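Local structure of iron-containing alcohol dehydrogenase (Ralstonia eutropha, 3JZD) at residues F8-H13 with D187-M192. The protein probably reduces maleylacetate to 3-oxoadipate with NADH or NADPH, as a homodimeric member of the iron-containing alcohol dehydrogenase family. Numbering follows the deposited sequence.
Sequences FIYEAH and DANPVM
Phe8 and Pro190 make a CH-pi contact. Pro190 CD lies over one face of the Phe8 ring, 3.6 Å from its centroid and displaced toward the rim. Asn189 CB touches the ring obliquely, nearest CD1. Tyr10 meets the next helical residues. Its CG is anti to the backbone N (chi1 168°), which carries Tyr10 CE1 to within 3.5 Å of Val191 CG1. Met192, a selenomethionine bent at chi2 and chi3, brings its CE to 3.6 Å from the same Tyr10 CE1.

Polar links between the segments run through water. Asn189 ND2 donates to a water that in turn donates to Ile9 O and to Asp187 O. A second water joins ND2 to Glu11 O by weak bonds. The other end of the amide, OD1, lies at the edge of the Tyr10 ring, near its plane. Asn189 OD1 accepts a nearly straight bond of 2.9 Å from Met192 N and a weak one from Val191 N. Met192 N sits above the carbonyl plane. The buried amide is thus held at both ends.

The second subunit packs against the same residues. Its strand pairs antiparallel with residues 8-12, and its Trp228 meets the Tyr10 ring edge-to-face. The arrangement is an asparagine N-cap starting helix 190-212, packed against strand 8-19, the outermost of the sheet within this chain, through which the sheet runs on into the second subunit.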
loop_
_atom_site.group_PDB
_atom_site.type_symbol
_atom_site.label_atom_id
_atom_site.label_comp_id
_atom_site.label_asym_id
_atom_site.label_seq_id
_atom_site.Cartn_x
_atom_site.Cartn_y
_atom_site.Cartn_z
ATOM N N PHE A 8 11.163 -10.311 -4.626
ATOM C CA PHE A 8 9.750 -10.512 -4.370
ATOM C C PHE A 8 8.915 -9.920 -5.484
ATOM O O PHE A 8 9.421 -9.164 -6.290
ATOM C CB PHE A 8 9.345 -9.870 -3.012
ATOM C CG PHE A 8 9.643 -8.377 -2.937
ATOM C CD1 PHE A 8 8.740 -7.455 -3.400
ATOM C CD2 PHE A 8 10.861 -7.921 -2.437
ATOM C CE1 PHE A 8 9.013 -6.093 -3.349
ATOM C CE2 PHE A 8 11.149 -6.583 -2.376
ATOM C CZ PHE A 8 10.228 -5.657 -2.851
ATOM N N ILE A 9 7.641 -10.305 -5.520
ATOM C CA ILE A 9 6.678 -9.743 -6.431
ATOM C C ILE A 9 5.561 -9.181 -5.580
ATOM O O ILE A 9 4.930 -9.906 -4.819
ATOM C CB ILE A 9 6.120 -10.737 -7.452
ATOM C CG1 ILE A 9 7.248 -11.166 -8.402
ATOM C CG2 ILE A 9 4.986 -10.070 -8.249
ATOM C CD1 ILE A 9 6.870 -12.195 -9.466
ATOM N N TYR A 10 5.340 -7.875 -5.689
ATOM C CA TYR A 10 4.331 -7.209 -4.940
ATOM C C TYR A 10 3.191 -6.943 -5.866
ATOM O O TYR A 10 3.376 -6.462 -6.982
ATOM C CB TYR A 10 4.847 -5.875 -4.393
ATOM C CG TYR A 10 3.771 -4.967 -3.826
ATOM C CD1 TYR A 10 3.396 -5.050 -2.498
ATOM C CD2 TYR A 10 3.138 -4.014 -4.619
ATOM C CE1 TYR A 10 2.448 -4.233 -1.990
ATOM C CE2 TYR A 10 2.187 -3.190 -4.094
ATOM C CZ TYR A 10 1.851 -3.304 -2.790
ATOM O OH TYR A 10 0.916 -2.491 -2.257
ATOM N N GLU A 11 2.006 -7.216 -5.364
ATOM C CA GLU A 11 0.800 -6.918 -6.090
ATOM C C GLU A 11 -0.159 -6.196 -5.169
ATOM O O GLU A 11 -0.358 -6.573 -3.979
ATOM C CB GLU A 11 0.177 -8.176 -6.663
ATOM C CG GLU A 11 0.845 -8.579 -7.945
ATOM C CD GLU A 11 0.274 -9.836 -8.573
ATOM O OE1 GLU A 11 0.047 -10.822 -7.800
ATOM O OE2 GLU A 11 0.114 -9.826 -9.844
ATOM N N ALA A 12 -0.707 -5.113 -5.683
ATOM C CA ALA A 12 -1.708 -4.418 -4.928
ATOM C C ALA A 12 -2.999 -4.586 -5.708
ATOM O O ALA A 12 -3.026 -4.458 -6.938
ATOM C CB ALA A 12 -1.350 -2.958 -4.770
ATOM N N HIS A 13 -4.062 -4.899 -4.978
ATOM C CA HIS A 13 -5.402 -4.936 -5.542
ATOM C C HIS A 13 -5.883 -3.474 -5.714
ATOM O O HIS A 13 -5.496 -2.635 -4.925
ATOM C CB HIS A 13 -6.360 -5.612 -4.547
ATOM C CG HIS A 13 -6.043 -7.043 -4.218
ATOM N ND1 HIS A 13 -6.069 -8.054 -5.159
ATOM C CD2 HIS A 13 -5.789 -7.647 -3.031
ATOM C CE1 HIS A 13 -5.795 -9.206 -4.572
ATOM N NE2 HIS A 13 -5.606 -8.986 -3.282
ATOM N N ASP A 187 5.620 -15.984 0.926
ATOM C CA ASP A 187 5.666 -14.915 -0.093
ATOM C C ASP A 187 5.620 -13.517 0.533
ATOM O O ASP A 187 5.111 -12.544 -0.042
ATOM C CB ASP A 187 4.552 -15.107 -1.140
ATOM C CG ASP A 187 3.150 -15.131 -0.535
ATOM O OD1 ASP A 187 2.999 -15.369 0.692
ATOM O OD2 ASP A 187 2.190 -14.913 -1.307
ATOM N N ALA A 188 6.187 -13.434 1.725
ATOM C CA ALA A 188 6.321 -12.195 2.433
ATOM C C ALA A 188 7.023 -11.183 1.555
ATOM O O ALA A 188 7.887 -11.549 0.753
ATOM C CB ALA A 188 7.158 -12.424 3.698
ATOM N N ASN A 189 6.605 -9.921 1.639
ATOM C CA ASN A 189 7.360 -8.854 0.996
ATOM C C ASN A 189 7.425 -7.619 1.940
ATOM O O ASN A 189 6.617 -7.496 2.886
ATOM C CB ASN A 189 6.821 -8.546 -0.403
ATOM C CG ASN A 189 5.526 -7.813 -0.376
ATOM O OD1 ASN A 189 5.453 -6.707 0.156
ATOM N ND2 ASN A 189 4.486 -8.408 -0.969
ATOM N N PRO A 190 8.392 -6.696 1.688
ATOM C CA PRO A 190 8.625 -5.546 2.589
ATOM C C PRO A 190 7.464 -4.602 2.770
ATOM O O PRO A 190 7.310 -3.980 3.832
ATOM C CB PRO A 190 9.813 -4.826 1.947
ATOM C CG PRO A 190 10.476 -5.886 1.090
ATOM C CD PRO A 190 9.415 -6.815 0.641
ATOM N N VAL A 191 6.642 -4.466 1.737
ATOM C CA VAL A 191 5.527 -3.550 1.826
ATOM C C VAL A 191 4.428 -4.177 2.672
ATOM O O VAL A 191 3.888 -3.557 3.577
ATOM C CB VAL A 191 5.065 -3.104 0.435
ATOM C CG1 VAL A 191 3.885 -2.270 0.568
ATOM C CG2 VAL A 191 6.241 -2.319 -0.274
HETATM N N MSE A 192 4.121 -5.433 2.407
HETATM C CA MSE A 192 3.140 -6.149 3.212
HETATM C C MSE A 192 3.624 -6.213 4.693
HETATM O O MSE A 192 2.834 -6.032 5.643
HETATM C CB MSE A 192 2.896 -7.534 2.620
HETATM C CG MSE A 192 2.140 -7.490 1.313
HETATM SE SE MSE A 192 0.268 -7.007 1.608
HETATM C CE MSE A 192 -0.065 -6.026 -0.044
HETATM O O HOH W 1 4.727 -11.264 -2.270
HETATM O O HOH W 2 1.645 -8.353 -2.016
#